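Local structure of bifunctional endomannanase/endoglucanase (Caldanaerobius polysaccharolyticus, 3W0K) at residues L134-P139 with S194-Q199; D174-G177 with A182-E185; G178-M183 with R238-P243; D276-Y281 with W286-W291. The protein probably cuts internal glycosidic linkages of mannans and cellulose-type glucans, as a glycoside hydrolase of family 5 built on a beta/alpha barrel. All blocks are in the same frame, centred on the assembly; numbering follows the deposited sequence.

All four contacts belong to one barrel of eight parallel strands. Contact 1 joins the loop after strand 130-133 to strand 192-197. Contact 2 is nested along the chain inside the loop that contact 1 closes, and the two centres are about 9 Å apart. Contact 3 shares Ala-182 and Met-183 with contact 2 and carries the same connection out to helix 234-249, alternating in sequence with contact 1. Contact 4 comes last and packs helix 267-284 on strand 287-290, about 18 Å from contact 2 between centres. Tyr-241 and Tyr-281 join contacts 3 and 4 through their hydroxyls. The centre of contact 1 lies about 6 Å from the chain centre, the others 13 to 15 Å.

Contact 1 of 4, residues L134-P139 with S194-Q199; sequences LVNEPP and SGRGYQ
Glu-137 and Arg-196 form a salt bridge at the C-terminal mouth of the barrel strands, deep in the protein. Arg-196 NE donates to Glu-137 OE2 at 2.7 Å, with an N-H...O angle of 155°. The carboxylate oxygen is met on its anti side, a little out of plane. The two flat groups are turned 47° against each other, so this is not a flat two-pronged pair. Arg-196 bends at chi2 (-66°), which folds its guanidinium back beside its own strand. There Arg-196 NH1 binds Gly-195 O at 3.0 Å. Arg-196 NH2 makes a weak bond to Asn-136 OD1, also 3.0 Å long, and has salt bridges to Asp-174 and Glu-258. Asn-136 OD1 has its stronger partner in Arg-40. Asn-136 ND2 reaches Glu-137 OE1 at 3.1 Å from above the carboxylate plane. This is the tight part: three nitrogens of one guanidinium are each occupied. Looser is the approach of Tyr-198, whose ring edge at CE2 is 4.0 Å from Glu-137 OE2 and whose hydroxyl bonds to Glu-258. Glu-137 OE1 also binds the amine of a tris molecule, probably from the crystallisation liquor, consistent with a pocket there. Asn-Glu-Pro after the fourth strand is the place of the acid/base glutamate in family 5, which fits Glu-137. Arg-196 on OE2 and Asn-136 on OE1 together probably limit the carboxylate's rotation, leaving OE1 near the tris site.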
loop_
_atom_site.group_PDB
_atom_site.type_symbol
_atom_site.label_atom_id
_atom_site.label_comp_id
_atom_site.label_asym_id
_atom_site.label_seq_id
_atom_site.Cartn_x
_atom_site.Cartn_y
_atom_site.Cartn_z
ATOM N N LEU A 134 9.440 2.669 0.897
ATOM C CA LEU A 134 10.119 2.836 2.182
ATOM C C LEU A 134 9.450 2.440 3.489
ATOM O O LEU A 134 9.987 1.619 4.242
ATOM C CB LEU A 134 10.729 4.238 2.280
ATOM C CG LEU A 134 11.597 4.639 1.081
ATOM C CD1 LEU A 134 12.361 5.911 1.422
ATOM C CD2 LEU A 134 12.588 3.531 0.719
ATOM N N VAL A 135 8.298 3.024 3.781
ATOM C CA VAL A 135 7.607 2.693 5.016
ATOM C C VAL A 135 6.117 2.929 4.840
ATOM O O VAL A 135 5.687 3.981 4.367
ATOM C CB VAL A 135 8.196 3.476 6.236
ATOM C CG1 VAL A 135 8.187 4.981 5.983
ATOM C CG2 VAL A 135 7.435 3.125 7.512
ATOM N N ASN A 136 5.330 1.919 5.188
ATOM C CA ASN A 136 3.892 2.022 5.031
ATOM C C ASN A 136 3.221 3.067 5.905
ATOM O O ASN A 136 3.482 3.157 7.100
ATOM C CB ASN A 136 3.220 0.672 5.292
ATOM C CG ASN A 136 1.708 0.750 5.159
ATOM O OD1 ASN A 136 1.179 0.775 4.053
ATOM N ND2 ASN A 136 1.011 0.829 6.289
ATOM N N GLU A 137 2.364 3.858 5.270
ATOM C CA GLU A 137 1.539 4.866 5.927
ATOM C C GLU A 137 2.053 5.558 7.197
ATOM O O GLU A 137 1.625 5.224 8.307
ATOM C CB GLU A 137 0.164 4.236 6.208
ATOM C CG GLU A 137 -0.532 3.704 4.946
ATOM C CD GLU A 137 -1.704 2.766 5.223
ATOM O OE1 GLU A 137 -1.772 2.159 6.314
ATOM O OE2 GLU A 137 -2.558 2.612 4.321
ATOM N N PRO A 138 2.984 6.521 7.053
ATOM C CA PRO A 138 3.524 7.252 8.208
ATOM C C PRO A 138 2.357 7.905 8.957
ATOM O O PRO A 138 1.297 8.154 8.375
ATOM C CB PRO A 138 4.434 8.295 7.557
ATOM C CG PRO A 138 4.913 7.601 6.331
ATOM C CD PRO A 138 3.659 6.934 5.810
ATOM N N PRO A 139 2.539 8.201 10.254
ATOM C CA PRO A 139 1.488 8.812 11.071
ATOM C C PRO A 139 1.191 10.277 10.789
ATOM O O PRO A 139 1.791 10.901 9.911
ATOM C CB PRO A 139 2.016 8.617 12.489
ATOM C CG PRO A 139 3.487 8.796 12.310
ATOM C CD PRO A 139 3.774 8.013 11.040
ATOM N N SER A 194 2.970 7.895 -3.097
ATOM C CA SER A 194 1.862 6.957 -3.020
ATOM C C SER A 194 0.744 7.345 -2.070
ATOM O O SER A 194 0.953 7.479 -0.855
ATOM C CB SER A 194 2.395 5.566 -2.664
ATOM O OG SER A 194 1.388 4.576 -2.787
ATOM N N GLY A 195 -0.447 7.489 -2.645
ATOM C CA GLY A 195 -1.636 7.841 -1.891
ATOM C C GLY A 195 -2.522 6.650 -1.573
ATOM O O GLY A 195 -2.143 5.485 -1.776
ATOM N N ARG A 196 -3.739 6.945 -1.129
ATOM C CA ARG A 196 -4.683 5.912 -0.731
ATOM C C ARG A 196 -6.101 6.166 -1.215
ATOM O O ARG A 196 -6.488 7.309 -1.466
ATOM C CB ARG A 196 -4.697 5.803 0.796
ATOM C CG ARG A 196 -3.415 5.243 1.409
ATOM C CD ARG A 196 -3.236 3.798 1.000
ATOM N NE ARG A 196 -2.116 3.133 1.669
ATOM C CZ ARG A 196 -0.871 3.091 1.205
ATOM N NH1 ARG A 196 -0.551 3.693 0.065
ATOM N NH2 ARG A 196 0.040 2.359 1.839
ATOM N N GLY A 197 -6.870 5.083 -1.295
ATOM C CA GLY A 197 -8.258 5.159 -1.714
ATOM C C GLY A 197 -9.152 4.501 -0.679
ATOM O O GLY A 197 -9.809 3.496 -0.953
ATOM N N TYR A 198 -9.155 5.054 0.529
ATOM C CA TYR A 198 -9.972 4.524 1.613
ATOM C C TYR A 198 -10.979 5.540 2.138
ATOM O O TYR A 198 -11.704 5.254 3.084
ATOM C CB TYR A 198 -9.088 4.067 2.776
ATOM C CG TYR A 198 -8.245 2.841 2.507
ATOM C CD1 TYR A 198 -8.816 1.672 2.003
ATOM C CD2 TYR A 198 -6.888 2.827 2.824
ATOM C CE1 TYR A 198 -8.056 0.516 1.830
ATOM C CE2 TYR A 198 -6.119 1.677 2.656
ATOM C CZ TYR A 198 -6.711 0.527 2.163
ATOM O OH TYR A 198 -5.969 -0.626 2.031
ATOM N N GLN A 199 -10.998 6.732 1.551
ATOM C CA GLN A 199 -11.926 7.766 1.988
ATOM C C GLN A 199 -13.230 7.730 1.200
ATOM O O GLN A 199 -13.218 7.577 -0.019
ATOM C CB GLN A 199 -11.289 9.151 1.871
ATOM C CG GLN A 199 -10.063 9.354 2.760
ATOM C CD GLN A 199 -10.340 9.141 4.247
ATOM O OE1 GLN A 199 -11.491 9.116 4.691
ATOM N NE2 GLN A 199 -9.275 8.990 5.022
#

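Contact 2 of 4, residues D174-G177 with A182-E185; sequences DGLG and AMPE
Gly-175 and Met-183 touch where the chain doubles back after the fifth barrel strand. The backbones come nearest at Gly-175 and Ala-182, whose CA atoms are 5.6 Å apart. Between the segments lies a short turn, drawn together by a probable bond from Ile-181 N to Leu-176 O. Within 182-185 the chain enters a 3-10 turn at Pro-184, which runs on beyond Glu-185. Met-183 carries most of the side-chain contact. Its CB points toward the segment 174-177, and the chain runs out through CG and then bends at chi3 (-68°), which lays the methyl against the backbone. Met-183 CE sits 3.4 Å from Asp-174 O and 3.7 Å from Gly-175 CA. Met-183 SD is close by, 3.5 Å from Asp-174 O. Further back on the chain, Leu-176 crosses Met-183 obliquely, with CG to CG at 4.0 Å. At the edge Leu-176 CD1 approaches Glu-185 OE2 at 4.1 Å. That carboxylate has its salt bridge with Arg-148, which also binds Ala-182 O. His-151 of helix 148-165 lies against both Leu-176 and Met-183. The contact between the two segments is mainly van der Waals packing. The Met-183 thioether lies along the inside of the turn beside Gly-175, while the charge at its rim is met by an arginine from the neighbouring helix.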
loop_
_atom_site.group_PDB
_atom_site.type_symbol
_atom_site.label_atom_id
_atom_site.label_comp_id
_atom_site.label_asym_id
_atom_site.label_seq_id
_atom_site.Cartn_x
_atom_site.Cartn_y
_atom_site.Cartn_z
ATOM N N ASP A 174 5.095 6.777 1.001
ATOM C CA ASP A 174 3.677 6.893 1.346
ATOM C C ASP A 174 3.329 8.238 1.963
ATOM O O ASP A 174 4.130 8.827 2.690
ATOM C CB ASP A 174 3.267 5.788 2.329
ATOM C CG ASP A 174 3.185 4.411 1.685
ATOM O OD1 ASP A 174 3.674 4.222 0.549
ATOM O OD2 ASP A 174 2.621 3.506 2.334
ATOM N N GLY A 175 2.108 8.695 1.700
ATOM C CA GLY A 175 1.658 9.962 2.245
ATOM C C GLY A 175 1.574 9.975 3.762
ATOM O O GLY A 175 1.462 8.928 4.408
ATOM N N LEU A 176 1.659 11.168 4.340
ATOM C CA LEU A 176 1.575 11.314 5.788
ATOM C C LEU A 176 0.144 11.096 6.269
ATOM O O LEU A 176 -0.781 10.972 5.462
ATOM C CB LEU A 176 2.057 12.705 6.206
ATOM C CG LEU A 176 3.524 12.998 5.902
ATOM C CD1 LEU A 176 3.852 14.438 6.285
ATOM C CD2 LEU A 176 4.409 12.021 6.663
ATOM N N GLY A 177 -0.032 11.032 7.585
ATOM C CA GLY A 177 -1.356 10.838 8.149
ATOM C C GLY A 177 -2.060 9.589 7.654
ATOM O O GLY A 177 -3.245 9.631 7.312
ATOM N N ALA A 182 -0.570 14.716 1.228
ATOM C CA ALA A 182 0.436 14.975 0.200
ATOM C C ALA A 182 1.682 15.626 0.797
ATOM O O ALA A 182 1.603 16.345 1.797
ATOM C CB ALA A 182 -0.146 15.855 -0.901
ATOM N N MET A 183 2.822 15.409 0.147
ATOM C CA MET A 183 4.095 15.925 0.640
ATOM C C MET A 183 4.854 16.773 -0.377
ATOM O O MET A 183 5.846 16.329 -0.953
ATOM C CB MET A 183 4.965 14.743 1.087
ATOM C CG MET A 183 4.275 13.842 2.105
ATOM S SD MET A 183 4.985 12.185 2.198
ATOM C CE MET A 183 4.523 11.523 0.576
ATOM N N PRO A 184 4.422 18.028 -0.579
ATOM C CA PRO A 184 5.108 18.895 -1.543
ATOM C C PRO A 184 6.577 19.137 -1.196
ATOM O O PRO A 184 7.397 19.390 -2.081
ATOM C CB PRO A 184 4.277 20.182 -1.502
ATOM C CG PRO A 184 3.672 20.172 -0.136
ATOM C CD PRO A 184 3.290 18.727 0.053
ATOM N N GLU A 185 6.913 18.988 0.084
ATOM C CA GLU A 185 8.281 19.178 0.556
ATOM C C GLU A 185 9.241 18.111 0.027
ATOM O O GLU A 185 10.456 18.289 0.072
ATOM C CB GLU A 185 8.331 19.232 2.093
ATOM C CG GLU A 185 7.887 17.951 2.819
ATOM C CD GLU A 185 6.377 17.845 3.029
ATOM O OE1 GLU A 185 5.601 18.610 2.419
ATOM O OE2 GLU A 185 5.955 16.983 3.824
#

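Contact 3 of 4, residues G178-M183 with R238-P243; sequences GGNIAM and REYYKP
Asn-180 and Tyr-240 make the polar approach of this contact. The amide of Asn-180 lies beside the hydroxyl end of Tyr-240, its plane turned 67° from the ring. Asn-180 CB is 3.8 Å from Tyr-240 OH. The tyrosine ring gets there because its CG stands opposite the backbone N (chi1 168°), which sends the ring across toward the loop. Two waters add bridges. One donates to Gly-179 O at 2.9 Å and is 3.0 Å from Tyr-240 OH. The other donates to two backbone oxygens, Asn-180 O at 2.9 Å and Tyr-240 O at 2.7 Å, and Trp-244 NE1 also binds Asn-180 O. The second water thus links the two backbones, while the first ties Gly-179 O to the Tyr-240 side chain. In the barrel the segment 178-183 belongs to the connection between the fifth and sixth strands, and helix 234-249 follows the sixth strand. The contact therefore joins successive connections on the outside of the barrel. Apolar packing takes over at the far end. Ala-182 CB meets Pro-243 CB at 3.8 Å, each CB pointing toward the opposite segment. Proline has no N-H to give to the preceding turn, and the helix is kinked there. Aromatic packing also occurs within the helix: Tyr-240 CD2 lies 3.6 Å above the ring plane of Tyr-241, over the centre. Tyr-241 in turn meets Trp-286 edge-to-face.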
loop_
_atom_site.group_PDB
_atom_site.type_symbol
_atom_site.label_atom_id
_atom_site.label_comp_id
_atom_site.label_asym_id
_atom_site.label_seq_id
_atom_site.Cartn_x
_atom_site.Cartn_y
_atom_site.Cartn_z
ATOM N N GLY A 178 -1.327 8.479 7.611
ATOM C CA GLY A 178 -1.901 7.224 7.156
ATOM C C GLY A 178 -2.058 7.129 5.649
ATOM O O GLY A 178 -2.982 6.473 5.158
ATOM N N GLY A 179 -1.140 7.760 4.921
ATOM C CA GLY A 179 -1.177 7.742 3.466
ATOM C C GLY A 179 -2.160 8.722 2.853
ATOM O O GLY A 179 -2.365 8.721 1.639
ATOM N N ASN A 180 -2.723 9.591 3.686
ATOM C CA ASN A 180 -3.717 10.574 3.244
ATOM C C ASN A 180 -3.193 11.927 2.788
ATOM O O ASN A 180 -3.772 12.554 1.897
ATOM C CB ASN A 180 -4.700 10.854 4.385
ATOM C CG ASN A 180 -5.590 9.681 4.693
ATOM O OD1 ASN A 180 -5.432 9.012 5.715
ATOM N ND2 ASN A 180 -6.555 9.442 3.825
ATOM N N ILE A 181 -2.118 12.375 3.425
ATOM C CA ILE A 181 -1.548 13.701 3.198
ATOM C C ILE A 181 -0.394 13.829 2.211
ATOM O O ILE A 181 0.643 13.186 2.367
ATOM C CB ILE A 181 -1.137 14.310 4.564
ATOM C CG1 ILE A 181 -2.321 14.262 5.539
ATOM C CG2 ILE A 181 -0.626 15.734 4.400
ATOM C CD1 ILE A 181 -3.553 15.010 5.069
ATOM N N ALA A 182 -0.570 14.716 1.228
ATOM C CA ALA A 182 0.436 14.975 0.200
ATOM C C ALA A 182 1.682 15.626 0.797
ATOM O O ALA A 182 1.603 16.345 1.797
ATOM C CB ALA A 182 -0.146 15.855 -0.901
ATOM N N MET A 183 2.822 15.409 0.147
ATOM C CA MET A 183 4.095 15.925 0.640
ATOM C C MET A 183 4.854 16.773 -0.377
ATOM O O MET A 183 5.846 16.329 -0.953
ATOM C CB MET A 183 4.965 14.743 1.087
ATOM C CG MET A 183 4.275 13.842 2.105
ATOM S SD MET A 183 4.985 12.185 2.198
ATOM C CE MET A 183 4.523 11.523 0.576
ATOM N N ARG A 238 -12.629 14.776 -4.973
ATOM C CA ARG A 238 -11.755 15.636 -5.765
ATOM C C ARG A 238 -11.026 16.603 -4.834
ATOM O O ARG A 238 -9.841 16.878 -5.019
ATOM C CB ARG A 238 -12.555 16.422 -6.810
ATOM C CG ARG A 238 -13.120 15.574 -7.938
ATOM C CD ARG A 238 -13.850 16.448 -8.956
ATOM N NE ARG A 238 -14.405 15.670 -10.060
ATOM C CZ ARG A 238 -13.722 15.291 -11.136
ATOM N NH1 ARG A 238 -12.441 15.610 -11.270
ATOM N NH2 ARG A 238 -14.325 14.596 -12.089
ATOM N N GLU A 239 -11.745 17.120 -3.837
ATOM C CA GLU A 239 -11.154 18.037 -2.864
ATOM C C GLU A 239 -10.058 17.308 -2.092
ATOM O O GLU A 239 -8.971 17.844 -1.881
ATOM C CB GLU A 239 -12.211 18.549 -1.887
ATOM C CG GLU A 239 -13.230 19.498 -2.501
ATOM C CD GLU A 239 -14.229 20.018 -1.482
ATOM O OE1 GLU A 239 -13.802 20.418 -0.375
ATOM O OE2 GLU A 239 -15.442 20.030 -1.790
ATOM N N TYR A 240 -10.353 16.068 -1.715
ATOM C CA TYR A 240 -9.423 15.222 -0.973
ATOM C C TYR A 240 -8.153 14.939 -1.774
ATOM O O TYR A 240 -7.053 14.900 -1.218
ATOM C CB TYR A 240 -10.123 13.910 -0.595
ATOM C CG TYR A 240 -9.204 12.828 -0.081
ATOM C CD1 TYR A 240 -8.607 12.926 1.175
ATOM C CD2 TYR A 240 -8.925 11.708 -0.858
ATOM C CE1 TYR A 240 -7.751 11.931 1.642
ATOM C CE2 TYR A 240 -8.073 10.711 -0.401
ATOM C CZ TYR A 240 -7.490 10.827 0.844
ATOM O OH TYR A 240 -6.645 9.832 1.277
ATOM N N TYR A 241 -8.305 14.752 -3.081
ATOM C CA TYR A 241 -7.166 14.464 -3.944
ATOM C C TYR A 241 -6.480 15.687 -4.546
ATOM O O TYR A 241 -5.410 15.559 -5.139
ATOM C CB TYR A 241 -7.573 13.495 -5.058
ATOM C CG TYR A 241 -7.756 12.067 -4.591
ATOM C CD1 TYR A 241 -6.730 11.397 -3.924
ATOM C CD2 TYR A 241 -8.951 11.386 -4.812
ATOM C CE1 TYR A 241 -6.895 10.082 -3.487
ATOM C CE2 TYR A 241 -9.126 10.076 -4.379
ATOM C CZ TYR A 241 -8.093 9.431 -3.714
ATOM O OH TYR A 241 -8.278 8.148 -3.253
ATOM N N LYS A 242 -7.063 16.872 -4.359
ATOM C CA LYS A 242 -6.486 18.094 -4.921
ATOM C C LYS A 242 -5.000 18.308 -4.612
ATOM O O LYS A 242 -4.225 18.611 -5.517
ATOM C CB LYS A 242 -7.304 19.331 -4.533
ATOM C CG LYS A 242 -6.854 20.594 -5.256
ATOM C CD LYS A 242 -7.716 21.793 -4.906
ATOM C CE LYS A 242 -7.335 23.005 -5.749
ATOM N NZ LYS A 242 -5.897 23.378 -5.600
ATOM N N PRO A 243 -4.581 18.150 -3.340
ATOM C CA PRO A 243 -3.161 18.346 -3.019
ATOM C C PRO A 243 -2.262 17.365 -3.777
ATOM O O PRO A 243 -1.116 17.680 -4.109
ATOM C CB PRO A 243 -3.117 18.097 -1.511
ATOM C CG PRO A 243 -4.472 18.550 -1.058
ATOM C CD PRO A 243 -5.362 17.932 -2.109
HETATM O O HOH W 1 -4.210 9.641 -0.408
HETATM O O HOH W 2 -5.680 14.539 1.033
#

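Contact 4 of 4, residues D276-Y281 with W286-W291; sequences DVLSLY and WGYSLW
Leu-278 and Tyr-288 are brought together by their first torsions. In Tyr-288 CG is set over the backbone, flanked by N and C (chi1 44°), which swings the ring out to the helix. In Leu-278 CG lies beside its own backbone N, and the CD2 branch reaches over one face of that ring. Leu-278 CD2 is 3.7 Å from the centroid of the Tyr-288 ring and near the ring normal, a CH-pi contact. Tyr-281 fills the place beside it. Its ring and that of Tyr-288 meet obliquely, with centroids 5.6 Å apart and planes at 34°. The nearest atoms are Tyr-281 CD2 and Tyr-288 CD2, at 3.5 Å. From the same side of the Tyr-281 ring plane, but at the other ortho carbon, Tyr-281 CD1 touches Trp-286 CE3 at 3.7 Å. One backbone bond closes the turn: Trp-286 N donates to Tyr-281 O at 2.8 Å, nearly straight at 169°. Large rings thus fill the seam, and their polar ends reach beyond it. Tyr-281 OH bonds to Tyr-241 OH, Trp-286 NE1 to Gln-248, and Tyr-288 OH to Leu-325 O. The helix 267-284 and strand 287-290 form the last part of a beta-alpha-beta unit that starts with strand 254-259. Strand 287-290 lies between that strand and strand 4-7, where it closes the barrel, and helix 234-249 packs on the neighbouring flank of helix 267-284.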
loop_
_atom_site.group_PDB
_atom_site.type_symbol
_atom_site.label_atom_id
_atom_site.label_comp_id
_atom_site.label_asym_id
_atom_site.label_seq_id
_atom_site.Cartn_x
_atom_site.Cartn_y
_atom_site.Cartn_z
ATOM N N ASP A 276 -16.946 5.936 -8.254
ATOM C CA ASP A 276 -16.426 7.291 -8.111
ATOM C C ASP A 276 -14.902 7.347 -8.035
ATOM O O ASP A 276 -14.274 8.084 -8.796
ATOM C CB ASP A 276 -17.022 7.979 -6.883
ATOM C CG ASP A 276 -18.375 8.607 -7.156
ATOM O OD1 ASP A 276 -18.835 8.590 -8.317
ATOM O OD2 ASP A 276 -18.970 9.138 -6.200
ATOM N N VAL A 277 -14.303 6.577 -7.126
ATOM C CA VAL A 277 -12.846 6.602 -6.998
ATOM C C VAL A 277 -12.129 6.100 -8.240
ATOM O O VAL A 277 -11.181 6.727 -8.697
ATOM C CB VAL A 277 -12.320 5.853 -5.738
ATOM C CG1 VAL A 277 -12.808 6.545 -4.475
ATOM C CG2 VAL A 277 -12.732 4.392 -5.753
ATOM N N LEU A 278 -12.616 5.006 -8.822
ATOM C CA LEU A 278 -11.989 4.459 -10.022
ATOM C C LEU A 278 -12.120 5.394 -11.225
ATOM O O LEU A 278 -11.169 5.543 -11.994
ATOM C CB LEU A 278 -12.538 3.064 -10.335
ATOM C CG LEU A 278 -12.059 1.966 -9.380
ATOM C CD1 LEU A 278 -12.846 0.687 -9.603
ATOM C CD2 LEU A 278 -10.568 1.720 -9.571
ATOM N N SER A 279 -13.276 6.043 -11.377
ATOM C CA SER A 279 -13.461 6.977 -12.492
ATOM C C SER A 279 -12.510 8.160 -12.317
ATOM O O SER A 279 -12.009 8.711 -13.294
ATOM C CB SER A 279 -14.919 7.448 -12.607
ATOM O OG SER A 279 -15.337 8.181 -11.473
ATOM N N LEU A 280 -12.249 8.536 -11.066
ATOM C CA LEU A 280 -11.317 9.622 -10.783
ATOM C C LEU A 280 -9.900 9.181 -11.137
ATOM O O LEU A 280 -9.138 9.946 -11.719
ATOM C CB LEU A 280 -11.378 10.033 -9.312
ATOM C CG LEU A 280 -12.527 10.958 -8.919
ATOM C CD1 LEU A 280 -12.476 11.238 -7.433
ATOM C CD2 LEU A 280 -12.424 12.261 -9.710
ATOM N N TYR A 281 -9.549 7.944 -10.788
ATOM C CA TYR A 281 -8.214 7.435 -11.093
ATOM C C TYR A 281 -7.984 7.386 -12.603
ATOM O O TYR A 281 -6.892 7.694 -13.076
ATOM C CB TYR A 281 -8.000 6.045 -10.481
ATOM C CG TYR A 281 -8.068 6.005 -8.968
ATOM C CD1 TYR A 281 -7.939 7.168 -8.202
ATOM C CD2 TYR A 281 -8.283 4.802 -8.303
ATOM C CE1 TYR A 281 -8.030 7.127 -6.808
ATOM C CE2 TYR A 281 -8.373 4.748 -6.916
ATOM C CZ TYR A 281 -8.248 5.911 -6.176
ATOM O OH TYR A 281 -8.360 5.846 -4.807
ATOM N N TRP A 286 -4.098 7.638 -12.998
ATOM C CA TRP A 286 -3.371 7.056 -11.878
ATOM C C TRP A 286 -3.507 5.545 -11.843
ATOM O O TRP A 286 -4.588 4.999 -12.087
ATOM C CB TRP A 286 -3.921 7.564 -10.547
ATOM C CG TRP A 286 -3.636 8.988 -10.206
ATOM C CD1 TRP A 286 -2.878 9.878 -10.908
ATOM C CD2 TRP A 286 -4.104 9.682 -9.045
ATOM N NE1 TRP A 286 -2.845 11.089 -10.253
ATOM C CE2 TRP A 286 -3.591 10.994 -9.107
ATOM C CE3 TRP A 286 -4.911 9.320 -7.956
ATOM C CZ2 TRP A 286 -3.856 11.949 -8.120
ATOM C CZ3 TRP A 286 -5.177 10.269 -6.974
ATOM C CH2 TRP A 286 -4.649 11.570 -7.065
ATOM N N GLY A 287 -2.411 4.880 -11.498
ATOM C CA GLY A 287 -2.431 3.440 -11.350
ATOM C C GLY A 287 -2.970 3.183 -9.952
ATOM O O GLY A 287 -2.957 4.080 -9.098
ATOM N N TYR A 288 -3.430 1.966 -9.699
ATOM C CA TYR A 288 -3.987 1.631 -8.393
ATOM C C TYR A 288 -3.831 0.159 -8.049
ATOM O O TYR A 288 -3.806 -0.695 -8.934
ATOM C CB TYR A 288 -5.465 2.050 -8.319
ATOM C CG TYR A 288 -6.283 1.701 -9.546
ATOM C CD1 TYR A 288 -6.815 0.426 -9.716
ATOM C CD2 TYR A 288 -6.540 2.659 -10.525
ATOM C CE1 TYR A 288 -7.587 0.109 -10.836
ATOM C CE2 TYR A 288 -7.313 2.355 -11.648
ATOM C CZ TYR A 288 -7.831 1.081 -11.793
ATOM O OH TYR A 288 -8.602 0.780 -12.892
ATOM N N SER A 289 -3.720 -0.123 -6.753
ATOM C CA SER A 289 -3.544 -1.484 -6.256
ATOM C C SER A 289 -4.531 -1.766 -5.123
ATOM O O SER A 289 -4.498 -1.102 -4.086
ATOM C CB SER A 289 -2.105 -1.660 -5.759
ATOM O OG SER A 289 -1.848 -2.991 -5.354
ATOM N N LEU A 290 -5.413 -2.740 -5.333
ATOM C CA LEU A 290 -6.417 -3.112 -4.335
ATOM C C LEU A 290 -5.726 -3.780 -3.143
ATOM O O LEU A 290 -4.743 -4.509 -3.319
ATOM C CB LEU A 290 -7.451 -4.057 -4.960
ATOM C CG LEU A 290 -8.828 -4.129 -4.295
ATOM C CD1 LEU A 290 -9.567 -2.808 -4.460
ATOM C CD2 LEU A 290 -9.632 -5.256 -4.914
ATOM N N TRP A 291 -6.234 -3.539 -1.936
ATOM C CA TRP A 291 -5.615 -4.107 -0.737
ATOM C C TRP A 291 -5.544 -5.636 -0.702
ATOM O O TRP A 291 -4.543 -6.195 -0.263
ATOM C CB TRP A 291 -6.259 -3.554 0.538
ATOM C CG TRP A 291 -5.683 -4.159 1.788
ATOM C CD1 TRP A 291 -6.366 -4.826 2.761
ATOM C CD2 TRP A 291 -4.298 -4.203 2.168
ATOM N NE1 TRP A 291 -5.495 -5.291 3.721
ATOM C CE2 TRP A 291 -4.221 -4.922 3.379
ATOM C CE3 TRP A 291 -3.116 -3.708 1.597
ATOM C CZ2 TRP A 291 -3.006 -5.161 4.033
ATOM C CZ3 TRP A 291 -1.906 -3.947 2.249
ATOM C CH2 TRP A 291 -1.863 -4.667 3.453
#